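Local coordinates for probable signal peptide protein (Ralstonia solanacearum, PDB 2QGU) that binds a phospholipid, here phosphatidylethanolamine, and, like other MlaC proteins, probably ferries phospholipids across the periplasm between the two membranes, at residues N56-K59 and V60-V64; Q93-Q96 and I97-G100; S103-I106 and R107-G111; L171-S174 and E175-N179; L194-F197 and L198-N202. The protein carries 13 engineered substitutions. One frame throughout, in Å; residues are numbered along the deposited sequence.

Contact 1 of 5, residues N56-K59 and V60-V64; sequences NLQK and VFQLV. Engineered in segment 56-59: Leu57 (natural residue Met).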
# COMPACT_ATOMS: atom_id res chain seq x y z
N ASN A 56 5.82 -6.02 17.18
CA ASN A 56 7.14 -6.29 16.60
C ASN A 56 7.19 -5.74 15.18
O ASN A 56 6.57 -6.29 14.27
CB ASN A 56 7.43 -7.80 16.64
CG ASN A 56 8.82 -8.16 16.14
OD1 ASN A 56 9.29 -7.65 15.11
ND2 ASN A 56 9.48 -9.07 16.85
N LEU A 57 7.91 -4.64 14.99
CA LEU A 57 7.95 -3.95 13.70
C LEU A 57 8.62 -4.78 12.61
O LEU A 57 8.16 -4.79 11.47
CB LEU A 57 8.63 -2.58 13.81
CG LEU A 57 8.63 -1.72 12.54
CD1 LEU A 57 7.22 -1.33 12.11
CD2 LEU A 57 9.48 -0.48 12.78
N GLN A 58 9.71 -5.45 12.97
CA GLN A 58 10.40 -6.31 12.01
C GLN A 58 9.45 -7.33 11.41
O GLN A 58 9.45 -7.56 10.20
CB GLN A 58 11.62 -7.00 12.64
CG GLN A 58 12.40 -7.90 11.67
CD GLN A 58 13.09 -7.12 10.56
OE1 GLN A 58 14.26 -6.77 10.68
NE2 GLN A 58 12.36 -6.83 9.49
N LYS A 59 8.61 -7.93 12.26
CA LYS A 59 7.63 -8.90 11.80
C LYS A 59 6.53 -8.30 10.93
O LYS A 59 6.01 -8.98 10.04
CB LYS A 59 7.06 -9.68 12.99
CG LYS A 59 8.10 -10.59 13.64
CD LYS A 59 7.55 -11.35 14.82
CE LYS A 59 8.59 -12.32 15.37
NZ LYS A 59 8.97 -13.36 14.38
N VAL A 60 6.20 -7.03 11.16
CA VAL A 60 5.23 -6.34 10.29
C VAL A 60 5.82 -6.14 8.89
O VAL A 60 5.15 -6.36 7.89
CB VAL A 60 4.77 -4.99 10.89
CG1 VAL A 60 3.90 -4.23 9.92
CG2 VAL A 60 4.00 -5.21 12.18
N PHE A 61 7.09 -5.74 8.83
CA PHE A 61 7.78 -5.64 7.54
C PHE A 61 7.78 -6.99 6.82
O PHE A 61 7.52 -7.06 5.63
CB PHE A 61 9.21 -5.12 7.71
CG PHE A 61 9.33 -3.62 7.67
CD1 PHE A 61 9.87 -2.99 6.55
CD2 PHE A 61 8.90 -2.85 8.74
CE1 PHE A 61 9.99 -1.60 6.51
CE2 PHE A 61 9.01 -1.45 8.70
CZ PHE A 61 9.56 -0.83 7.58
N GLN A 62 8.08 -8.06 7.56
CA GLN A 62 8.11 -9.40 6.99
C GLN A 62 6.72 -9.84 6.51
O GLN A 62 6.60 -10.46 5.45
CB GLN A 62 8.75 -10.39 7.97
CG GLN A 62 10.25 -10.11 8.18
CD GLN A 62 10.83 -10.76 9.42
OE1 GLN A 62 10.11 -11.16 10.33
NE2 GLN A 62 12.16 -10.86 9.45
N LEU A 63 5.68 -9.50 7.27
CA LEU A 63 4.29 -9.73 6.87
C LEU A 63 3.97 -9.08 5.53
O LEU A 63 3.39 -9.71 4.65
CB LEU A 63 3.32 -9.20 7.94
CG LEU A 63 1.82 -9.10 7.62
CD1 LEU A 63 1.13 -10.45 7.72
CD2 LEU A 63 1.14 -8.11 8.55
N VAL A 64 4.37 -7.82 5.39
CA VAL A 64 4.12 -7.09 4.15
C VAL A 64 4.89 -7.72 2.99
O VAL A 64 4.32 -7.94 1.92
CB VAL A 64 4.44 -5.58 4.31
CG1 VAL A 64 4.37 -4.87 2.96
CG2 VAL A 64 3.48 -4.94 5.31
O HOH W 1 11.32 -11.69 12.83
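Val60 N donates to Asn56 O over 3.2 Å, and the valine methyl CG2 packs beside the same oxygen, 3.5 Å from Asn56 O. Asn56 is the N-cap of helix 57-67 and serves the first turn twice: besides this main-chain carbonyl, its side-chain OD1 accepts from Lys59 N at 2.9 Å. That donor stands 43° above the plane of the side-chain amide, so the capping bond does not follow a lone pair. Phe61 N is bound to Leu57 O, which also sits in the plane of the phenyl ring at its edge, 3.4 Å from Phe61 CD2. Leu57, an engineered residue, runs alongside the ring and points the same way; with CG anti to the backbone N (chi1 -175°) its branch reaches toward the following turn, and CD1 comes to 3.9 Å from Phe61 CE2. Gln62 N bonds to Gln58 O. The aliphatic CG of Gln58 lies 3.7 Å from Gln62 NE2, with the two amide planes only 20° apart. At the other end of its amide, Gln62 OE1 accepts at 2.8 Å from a water that itself accepts from Lys59 NZ, a water bridge spanning about one turn. Leu63 N closes the series on Lys59 O. Around this turn, Leu57 and Phe61 face helix 91-114 through Arg107, Ala110 and Ile106, whereas Val60 and Leu63 pack on Leu52 of helix 50-53 and Leu63 also meets Thr45 and Ile46 of helix 31-47.

Contact 2 of 5, residues Q93-Q96 and I97-G100; sequences QQQQ and IQDG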
# COMPACT_ATOMS: atom_id res chain seq x y z
N GLN A 93 17.98 6.43 -7.64
CA GLN A 93 16.98 7.24 -6.94
C GLN A 93 15.60 6.59 -6.97
O GLN A 93 14.89 6.61 -5.97
CB GLN A 93 16.90 8.65 -7.51
CG GLN A 93 18.03 9.55 -7.03
CD GLN A 93 18.04 10.88 -7.72
OE1 GLN A 93 17.68 11.00 -8.89
NE2 GLN A 93 18.46 11.91 -6.99
N GLN A 94 15.25 6.00 -8.11
CA GLN A 94 13.96 5.31 -8.24
C GLN A 94 13.84 4.17 -7.24
O GLN A 94 12.79 4.01 -6.60
CB GLN A 94 13.77 4.79 -9.67
CG GLN A 94 13.44 5.88 -10.68
CD GLN A 94 13.38 5.36 -12.10
OE1 GLN A 94 13.76 4.22 -12.38
NE2 GLN A 94 12.88 6.19 -13.01
N GLN A 95 14.90 3.40 -7.06
CA GLN A 95 14.91 2.32 -6.08
C GLN A 95 14.86 2.86 -4.65
O GLN A 95 14.09 2.36 -3.82
CB GLN A 95 16.14 1.42 -6.27
CG GLN A 95 16.07 0.13 -5.45
CD GLN A 95 14.87 -0.72 -5.81
OE1 GLN A 95 13.97 -0.94 -4.99
NE2 GLN A 95 14.84 -1.20 -7.05
N GLN A 96 15.66 3.88 -4.36
CA GLN A 96 15.68 4.48 -3.02
C GLN A 96 14.32 5.05 -2.63
O GLN A 96 13.89 4.90 -1.49
CB GLN A 96 16.75 5.57 -2.92
CG GLN A 96 18.17 5.04 -3.05
CD GLN A 96 19.21 6.13 -3.13
OE1 GLN A 96 18.90 7.30 -3.29
NE2 GLN A 96 20.47 5.73 -3.01
N ILE A 97 13.68 5.72 -3.59
CA ILE A 97 12.35 6.30 -3.36
C ILE A 97 11.28 5.22 -3.14
O ILE A 97 10.48 5.33 -2.21
CB ILE A 97 11.97 7.31 -4.47
CG1 ILE A 97 12.86 8.55 -4.34
CG2 ILE A 97 10.49 7.72 -4.37
CD1 ILE A 97 12.89 9.44 -5.57
N GLN A 98 11.28 4.18 -3.97
CA GLN A 98 10.36 3.07 -3.75
C GLN A 98 10.55 2.46 -2.36
O GLN A 98 9.58 2.23 -1.63
CB GLN A 98 10.50 1.99 -4.83
CG GLN A 98 9.40 0.93 -4.72
CD GLN A 98 9.57 -0.25 -5.67
OE1 GLN A 98 9.08 -1.34 -5.39
NE2 GLN A 98 10.25 -0.03 -6.79
N ASP A 99 11.81 2.21 -1.98
CA ASP A 99 12.11 1.60 -0.69
C ASP A 99 11.71 2.51 0.48
O ASP A 99 11.13 2.05 1.46
CB ASP A 99 13.59 1.23 -0.60
CG ASP A 99 13.99 0.11 -1.55
OD1 ASP A 99 13.09 -0.52 -2.15
OD2 ASP A 99 15.20 -0.14 -1.70
N GLY A 100 12.00 3.81 0.35
CA GLY A 100 11.67 4.77 1.40
C GLY A 100 10.17 4.99 1.54
O GLY A 100 9.66 5.14 2.65
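Gln93 O accepts from Ile97 N at 2.8 Å, and the isoleucine folds its longer branch back over that oxygen: CG1, set beside the backbone N (chi1 -69°), lies 3.2 Å from Gln93 O. The CD1 methyl follows at 3.5 Å from Gln93 O, a snug apolar cover on a carbonyl already bonded. Gln94 O takes Gln98 N at 3.0 Å, while the side-chain amide of Gln94 turns to a different partner, its NE2 donating to Trp86 O. The backbone bonds belong to the regular i to i+4 ladder of helix 91-114, the longest helix of this MlaC-family chain, whose inner face here is Ile97, packed on Met82 of helix 74-82 and on Val191, Val195 and Leu198 of helix 191-206. Gln95 O continues the ladder with Asp99 N at 2.9 Å, and Asp99 CG sits 3.2 Å from the same Gln95 O. The bend at chi2 (60°) folds the Gln95 chain back so that its amide meets the Asp99 carboxylate, the two planes 42° apart; the amide is probably flipped in the model, so the partner atoms remain doubtful. Gln96 contributes mainly its backbone, with Gly100 N bonded to Gln96 O at 2.9 Å.

Contact 3 of 5, residues S103-I106 and R107-G111; sequences SLLI and RTYAG. Engineered in segment 103-106: Ser103 (natural residue Thr), Ile106 (natural residue Val). With PEF (di-palmitoyl-3-sn-phosphatidylethanolamine), chain B.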
# COMPACT_ATOMS: atom_id res chain seq x y z
N SER A 103 8.72 1.81 3.16
CA SER A 103 8.98 1.88 4.59
C SER A 103 8.06 2.88 5.29
O SER A 103 7.55 2.59 6.37
CB SER A 103 10.45 2.23 4.84
OG SER A 103 10.69 2.53 6.20
N LEU A 104 7.86 4.04 4.66
CA LEU A 104 6.99 5.09 5.19
C LEU A 104 5.57 4.59 5.42
O LEU A 104 4.98 4.82 6.47
CB LEU A 104 7.01 6.30 4.24
CG LEU A 104 6.05 7.49 4.42
CD1 LEU A 104 6.32 8.24 5.70
CD2 LEU A 104 6.15 8.43 3.23
N LEU A 105 5.03 3.89 4.42
CA LEU A 105 3.68 3.32 4.52
C LEU A 105 3.57 2.20 5.55
O LEU A 105 2.62 2.17 6.32
CB LEU A 105 3.19 2.84 3.15
CG LEU A 105 2.98 3.92 2.09
CD1 LEU A 105 2.47 3.26 0.82
CD2 LEU A 105 2.00 5.00 2.57
N ILE A 106 4.55 1.29 5.58
CA ILE A 106 4.51 0.20 6.54
C ILE A 106 4.55 0.77 7.96
O ILE A 106 3.74 0.38 8.81
CB ILE A 106 5.65 -0.84 6.32
CG1 ILE A 106 5.53 -1.50 4.94
CG2 ILE A 106 5.63 -1.90 7.42
CD1 ILE A 106 6.69 -2.43 4.59
N ARG A 107 5.46 1.70 8.21
CA ARG A 107 5.56 2.33 9.53
C ARG A 107 4.30 3.10 9.93
O ARG A 107 3.92 3.12 11.09
CB ARG A 107 6.80 3.23 9.60
CG ARG A 107 8.10 2.47 9.50
CD ARG A 107 9.30 3.42 9.37
NE ARG A 107 10.54 2.65 9.22
CZ ARG A 107 11.25 2.16 10.23
NH1 ARG A 107 10.87 2.37 11.48
NH2 ARG A 107 12.35 1.45 9.99
N THR A 108 3.66 3.72 8.94
CA THR A 108 2.41 4.46 9.17
C THR A 108 1.27 3.53 9.60
O THR A 108 0.50 3.87 10.51
CB THR A 108 2.01 5.26 7.90
OG1 THR A 108 3.03 6.23 7.62
CG2 THR A 108 0.68 6.00 8.09
N TYR A 109 1.18 2.36 8.97
CA TYR A 109 0.05 1.47 9.21
C TYR A 109 0.37 0.29 10.11
O TYR A 109 -0.49 -0.55 10.35
CB TYR A 109 -0.56 1.02 7.87
CG TYR A 109 -1.13 2.19 7.11
CD1 TYR A 109 -2.27 2.86 7.56
CD2 TYR A 109 -0.53 2.65 5.94
CE1 TYR A 109 -2.78 3.95 6.88
CE2 TYR A 109 -1.04 3.74 5.25
CZ TYR A 109 -2.16 4.38 5.72
OH TYR A 109 -2.66 5.47 5.03
N ALA A 110 1.59 0.25 10.64
CA ALA A 110 2.01 -0.87 11.48
C ALA A 110 1.13 -1.03 12.72
O ALA A 110 0.83 -2.15 13.12
CB ALA A 110 3.47 -0.70 11.90
N GLY A 111 0.73 0.09 13.32
CA GLY A 111 -0.16 0.06 14.48
C GLY A 111 -1.51 -0.56 14.17
O GLY A 111 -2.00 -1.42 14.91
C2 PEF B . -7.93 1.17 11.74
C1 PEF B . -8.59 2.01 12.83
N PEF B . -7.36 4.81 17.92
C3 PEF B . -8.44 -0.26 11.82
C4 PEF B . -7.42 4.32 15.52
C5 PEF B . -7.44 5.41 16.59
C10 PEF B . -7.19 2.40 9.89
C11 PEF B . -7.28 2.77 8.42
C12 PEF B . -7.21 1.51 7.56
C13 PEF B . -5.79 0.96 7.60
C14 PEF B . -5.57 -0.11 6.55
C15 PEF B . -4.12 -0.58 6.59
C16 PEF B . -3.79 -1.42 5.35
C17 PEF B . -2.29 -1.64 5.23
C18 PEF B . -1.63 -0.50 4.45
C19 PEF B . -0.59 -1.04 3.47
C20 PEF B . 0.76 -1.21 4.16
C21 PEF B . 1.78 -1.82 3.20
C22 PEF B . 2.30 -0.77 2.21
C23 PEF B . 3.49 -1.30 1.42
C24 PEF B . 3.05 -1.87 0.07
C25 PEF B . 4.07 -2.86 -0.48
C30 PEF B . -8.42 -2.27 10.67
C31 PEF B . -8.04 -3.27 9.76
C32 PEF B . -6.82 -3.10 9.11
C33 PEF B . -6.41 -4.39 8.38
C34 PEF B . -6.65 -4.32 6.86
C35 PEF B . -5.65 -5.18 6.07
C36 PEF B . -5.63 -4.82 4.72
C37 PEF B . -4.61 -5.45 4.00
C38 PEF B . -4.64 -5.06 2.65
C39 PEF B . -3.45 -5.59 1.84
C40 PEF B . -3.35 -4.93 0.46
C41 PEF B . -2.53 -3.62 0.50
C42 PEF B . -1.98 -3.25 -0.88
C43 PEF B . -1.57 -1.77 -0.94
C44 PEF B . -0.92 -1.42 -2.28
C45 PEF B . -0.52 0.06 -2.33
O4 PEF B . -6.19 2.70 10.54
O5 PEF B . -9.50 -2.44 11.24
O2 PEF B . -8.24 1.73 10.45
O3 PEF B . -7.69 -1.14 10.95
O1P PEF B . -10.16 1.61 15.47
O2P PEF B . -7.84 1.58 16.57
O3P PEF B . -8.02 1.66 14.10
O4P PEF B . -8.69 3.65 15.49
P PEF B . -8.74 2.04 15.48
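Arg107 N to Ser103 O at 2.9 Å begins an i to i+4 series carried on by Thr108 N to Leu104 O and Tyr109 N to Leu105 O, but at Tyr109 phi widens to -103° and its N adds a weak bond to Ile106 O. Among the side chains, Arg107 stretches straight from CG to NE back along the previous turn, where NE donates to OG of the engineered Ser103 at 3.0 Å. The oxygen lies just 2° out of the guanidinium plane, at its edge; Ser103 OG is also hydrogen-bonded to Asn202 OD1. Thr108 sets OG1 beside its own backbone N (chi1 -62°), which lets the hydroxyl donate to Leu104 O at 2.7 Å. Hydroxyl and amide N of Thr108 thus grip one oxygen from opposite faces of its carbonyl plane. The threonine methyl CG2 lies over one face of the Tyr109 ring, 3.9 Å above the plane at its centre. Leu105 CD2 meets Tyr109 CE2 at 4.2 Å, and both residues touch the same acyl chain: Leu105 CB is 3.8 Å from lipid C22, and Tyr109 CD2 is 3.7 Å from lipid C18, in an oblique approach. Together they form part of the apolar wall of the phospholipid pocket of this MlaC protein.

Contact 4 of 5, residues L171-S174 and E175-N179; sequences LWLS and ETYKN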
# COMPACT_ATOMS: atom_id res chain seq x y z
N LEU A 171 -9.77 8.22 0.41
CA LEU A 171 -8.66 8.79 -0.36
C LEU A 171 -7.75 7.71 -0.94
O LEU A 171 -7.36 6.79 -0.24
CB LEU A 171 -7.82 9.73 0.50
CG LEU A 171 -8.53 10.90 1.19
CD1 LEU A 171 -7.55 11.60 2.13
CD2 LEU A 171 -9.09 11.87 0.17
N TRP A 172 -7.39 7.86 -2.22
CA TRP A 172 -6.43 6.95 -2.85
C TRP A 172 -5.03 7.34 -2.44
O TRP A 172 -4.62 8.48 -2.66
CB TRP A 172 -6.56 6.99 -4.37
CG TRP A 172 -7.78 6.30 -4.86
CD1 TRP A 172 -8.91 6.90 -5.35
CD2 TRP A 172 -8.02 4.89 -4.88
NE1 TRP A 172 -9.84 5.93 -5.69
CE2 TRP A 172 -9.32 4.70 -5.40
CE3 TRP A 172 -7.27 3.77 -4.50
CZ2 TRP A 172 -9.88 3.42 -5.57
CZ3 TRP A 172 -7.82 2.51 -4.66
CH2 TRP A 172 -9.12 2.34 -5.18
N LEU A 173 -4.29 6.40 -1.87
CA LEU A 173 -2.95 6.72 -1.39
C LEU A 173 -2.01 7.23 -2.49
O LEU A 173 -1.25 8.16 -2.25
CB LEU A 173 -2.33 5.53 -0.65
CG LEU A 173 -2.89 5.15 0.73
CD1 LEU A 173 -1.87 4.30 1.47
CD2 LEU A 173 -3.28 6.37 1.58
N SER A 174 -2.09 6.66 -3.68
CA SER A 174 -1.21 7.14 -4.76
C SER A 174 -1.46 8.61 -5.07
O SER A 174 -0.53 9.34 -5.41
CB SER A 174 -1.29 6.28 -6.02
OG SER A 174 -2.46 6.55 -6.76
N GLU A 175 -2.71 9.05 -4.92
CA GLU A 175 -3.08 10.45 -5.16
C GLU A 175 -2.60 11.36 -4.03
O GLU A 175 -2.03 12.42 -4.29
CB GLU A 175 -4.59 10.60 -5.38
CG GLU A 175 -5.02 11.98 -5.89
CD GLU A 175 -4.57 12.29 -7.33
OE1 GLU A 175 -4.14 11.37 -8.06
OE2 GLU A 175 -4.64 13.47 -7.72
N THR A 176 -2.82 10.95 -2.79
CA THR A 176 -2.35 11.71 -1.65
C THR A 176 -0.85 11.94 -1.75
O THR A 176 -0.36 13.06 -1.59
CB THR A 176 -2.67 11.00 -0.33
OG1 THR A 176 -4.09 10.82 -0.22
CG2 THR A 176 -2.16 11.80 0.86
N TYR A 177 -0.11 10.86 -2.03
CA TYR A 177 1.34 10.96 -2.09
C TYR A 177 1.85 11.62 -3.37
O TYR A 177 2.89 12.27 -3.34
CB TYR A 177 2.00 9.62 -1.79
CG TYR A 177 1.84 9.28 -0.33
CD1 TYR A 177 2.70 9.82 0.63
CD2 TYR A 177 0.81 8.45 0.11
CE1 TYR A 177 2.55 9.54 1.98
CE2 TYR A 177 0.65 8.15 1.46
CZ TYR A 177 1.52 8.70 2.39
OH TYR A 177 1.37 8.42 3.72
N LYS A 178 1.10 11.52 -4.46
CA LYS A 178 1.42 12.30 -5.66
C LYS A 178 1.45 13.79 -5.32
O LYS A 178 2.40 14.51 -5.68
CB LYS A 178 0.41 12.04 -6.79
CG LYS A 178 0.74 12.76 -8.09
CD LYS A 178 -0.36 12.55 -9.12
CE LYS A 178 -0.20 13.47 -10.31
NZ LYS A 178 -0.45 14.89 -9.95
N ASN A 179 0.42 14.26 -4.61
CA ASN A 179 0.34 15.67 -4.26
C ASN A 179 1.41 16.06 -3.25
O ASN A 179 2.05 17.10 -3.39
CB ASN A 179 -1.05 16.03 -3.75
CG ASN A 179 -2.12 15.90 -4.81
OD1 ASN A 179 -3.25 15.52 -4.51
ND2 ASN A 179 -1.77 16.21 -6.05
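The Tyr177 ring meets Leu173 O at its edge, close to the ring plane, with CD2 3.1 Å from the Leu173 oxygen, while Leu173 CD2 packs against CE2 of Tyr177 at 4.3 Å. Beyond this turn the tyrosine ring also meets that of Phe101, the planes about 55° apart. The other flat group, the Trp172 indole, leads away from the helix and forms a cation-pi pair with Arg153, so toward residues 175-179 it offers mostly its backbone. As the N-cap, Trp172 presents its carbonyl: Thr176 N bonds to Trp172 O at 3.1 Å, and Glu175 N adds a weak bond to the same oxygen at a poor 126°. Glu175 CB also rests 3.4 Å from Trp172 O. Tyr177 N then bonds to Leu173 O at 2.9 Å, and Lys178 N to Ser174 O. The serine hydroxyl, held between its backbone N and carbonyl carbon (chi1 77°), comes to 3.1 Å from Glu175 N at an angle too poor for a bond and is instead hydrogen-bonded to Asp165 OD2. Just before the cap, Leu171 CB touches Thr176 OG1 at 4.0 Å. The arrangement is a strand-to-helix junction: strand 171-172, at one margin of the five-stranded antiparallel sheet, passes directly into helix 173-188, whose first turn is fastened back to strand 160-168 through Asp165 and Ile166.

Contact 5 of 5, residues L194-F197 and L198-N202; sequences LVQF and LDERN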
# COMPACT_ATOMS: atom_id res chain seq x y z
N LEU A 194 13.19 15.07 -2.62
CA LEU A 194 12.25 14.03 -2.23
C LEU A 194 12.92 12.90 -1.44
O LEU A 194 12.37 12.43 -0.44
CB LEU A 194 11.49 13.48 -3.44
CG LEU A 194 10.47 12.39 -3.10
CD1 LEU A 194 9.41 12.89 -2.12
CD2 LEU A 194 9.82 11.85 -4.34
N VAL A 195 14.10 12.48 -1.89
CA VAL A 195 14.87 11.48 -1.15
C VAL A 195 15.15 11.96 0.27
O VAL A 195 14.96 11.22 1.24
CB VAL A 195 16.20 11.13 -1.89
CG1 VAL A 195 17.06 10.17 -1.06
CG2 VAL A 195 15.91 10.52 -3.26
N GLN A 196 15.60 13.21 0.39
CA GLN A 196 15.84 13.83 1.69
C GLN A 196 14.58 13.83 2.57
O GLN A 196 14.63 13.48 3.75
CB GLN A 196 16.34 15.26 1.48
CG GLN A 196 16.71 16.02 2.75
CD GLN A 196 17.06 17.47 2.47
OE1 GLN A 196 16.24 18.23 1.94
NE2 GLN A 196 18.28 17.87 2.81
N PHE A 197 13.45 14.22 1.97
CA PHE A 197 12.16 14.25 2.67
C PHE A 197 11.76 12.87 3.17
O PHE A 197 11.32 12.73 4.32
CB PHE A 197 11.09 14.83 1.74
CG PHE A 197 9.68 14.72 2.26
CD1 PHE A 197 9.20 15.62 3.21
CD2 PHE A 197 8.82 13.75 1.76
CE1 PHE A 197 7.89 15.53 3.67
CE2 PHE A 197 7.51 13.65 2.22
CZ PHE A 197 7.05 14.55 3.17
N LEU A 198 11.90 11.86 2.32
CA LEU A 198 11.54 10.50 2.74
C LEU A 198 12.41 10.01 3.89
O LEU A 198 11.92 9.37 4.81
CB LEU A 198 11.55 9.53 1.56
CG LEU A 198 10.42 9.74 0.54
CD1 LEU A 198 10.63 8.84 -0.67
CD2 LEU A 198 9.04 9.50 1.14
N ASP A 199 13.70 10.36 3.85
CA ASP A 199 14.61 10.05 4.96
C ASP A 199 14.12 10.71 6.25
O ASP A 199 14.08 10.07 7.31
CB ASP A 199 16.03 10.50 4.62
CG ASP A 199 16.70 9.62 3.58
OD1 ASP A 199 16.11 8.59 3.17
OD2 ASP A 199 17.82 9.97 3.15
N GLU A 200 13.74 11.98 6.17
CA GLU A 200 13.19 12.70 7.32
C GLU A 200 11.94 12.05 7.89
O GLU A 200 11.80 11.89 9.10
CB GLU A 200 12.90 14.16 6.95
CG GLU A 200 14.14 14.98 6.66
CD GLU A 200 13.82 16.30 6.00
OE1 GLU A 200 12.63 16.68 5.95
OE2 GLU A 200 14.77 16.97 5.53
N ARG A 201 11.02 11.65 7.00
CA ARG A 201 9.76 11.05 7.42
C ARG A 201 9.98 9.71 8.11
O ARG A 201 9.37 9.42 9.14
CB ARG A 201 8.80 10.89 6.24
CG ARG A 201 8.25 12.21 5.71
CD ARG A 201 7.32 12.90 6.71
NE ARG A 201 7.05 14.28 6.32
CZ ARG A 201 6.35 15.16 7.04
NH1 ARG A 201 6.17 16.39 6.57
NH2 ARG A 201 5.81 14.82 8.20
N ASN A 202 10.87 8.90 7.54
CA ASN A 202 11.19 7.61 8.13
C ASN A 202 11.89 7.75 9.47
O ASN A 202 11.64 6.96 10.38
CB ASN A 202 11.98 6.75 7.15
CG ASN A 202 11.07 6.08 6.13
OD1 ASN A 202 10.18 5.31 6.50
ND2 ASN A 202 11.28 6.38 4.86
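Phe197 and Arg201, one turn apart, meet in a CH-pi contact: Arg201 CG lies over one face of the phenyl ring, 3.9 Å from the centroid of Phe197 and displaced toward the rim. The torsions of both residues make this possible. Phe197 has CG anti to its backbone N (chi1 171°), which swings the ring toward the next turn, and Arg201 kinks at chi2 (-67°), so that its chain bends over that ring before straightening. Beyond CG the arginine crosses the rim, where NE is modelled unusually tight against Phe197 CE1, a detail best held doubtful. The ring carbon sits at the guanidinium edge, near its plane, and the two planes are inclined by 66°, so the groups do not stack. Leu198 folds back along the previous turn, CG resting 3.5 Å from Leu194 O and 4.2 Å from Leu194 CD1. Asp199 does likewise, its CG 3.3 Å from Val195 O. Glu200 is extended beyond CG and crosses the equally extended Gln196, OE2 touching Gln196 CG at 3.5 Å; its charge is paired with Arg188, OE1 making a salt bridge to Arg188 NH2, while Gln196 OE1 has a weak bond to Arg188 NH1. Four backbone bonds, from Leu198 N to Leu194 O (2.9 Å) through Arg201 N to Phe197 O, carry the helix. Within the fold, Leu194 packs on Phe181 and Phe197 on Gln180 and Val184 of helix 173-188, and Leu198, with Arg201, lies against Leu104 of helix 91-114.

Contacts 2 and 3 share helix 91-114, their centres about 16 Å apart. Contact 3 touches contacts 1, 4 and 5: Phe61 CE2 of contact 1 reaches Ile106 CG2 at 3.6 Å, Tyr177 CE2 of contact 4 meets Leu105 CD2 at 3.6 Å, and Arg201 CB of contact 5 packs on Leu104 CD1 at 3.7 Å. Contact 5 also touches contact 2, with Asn202 ND2 3.0 Å from Gly100 O, probably a hydrogen bond. Contacts 1 and 4 do not touch and lie on opposite sides of the chain's centre, about 24 Å apart between centres. The phospholipid touches Val64, Leu105 and Tyr109, whereas the side chain of Leu198 stays about 12 Å from it.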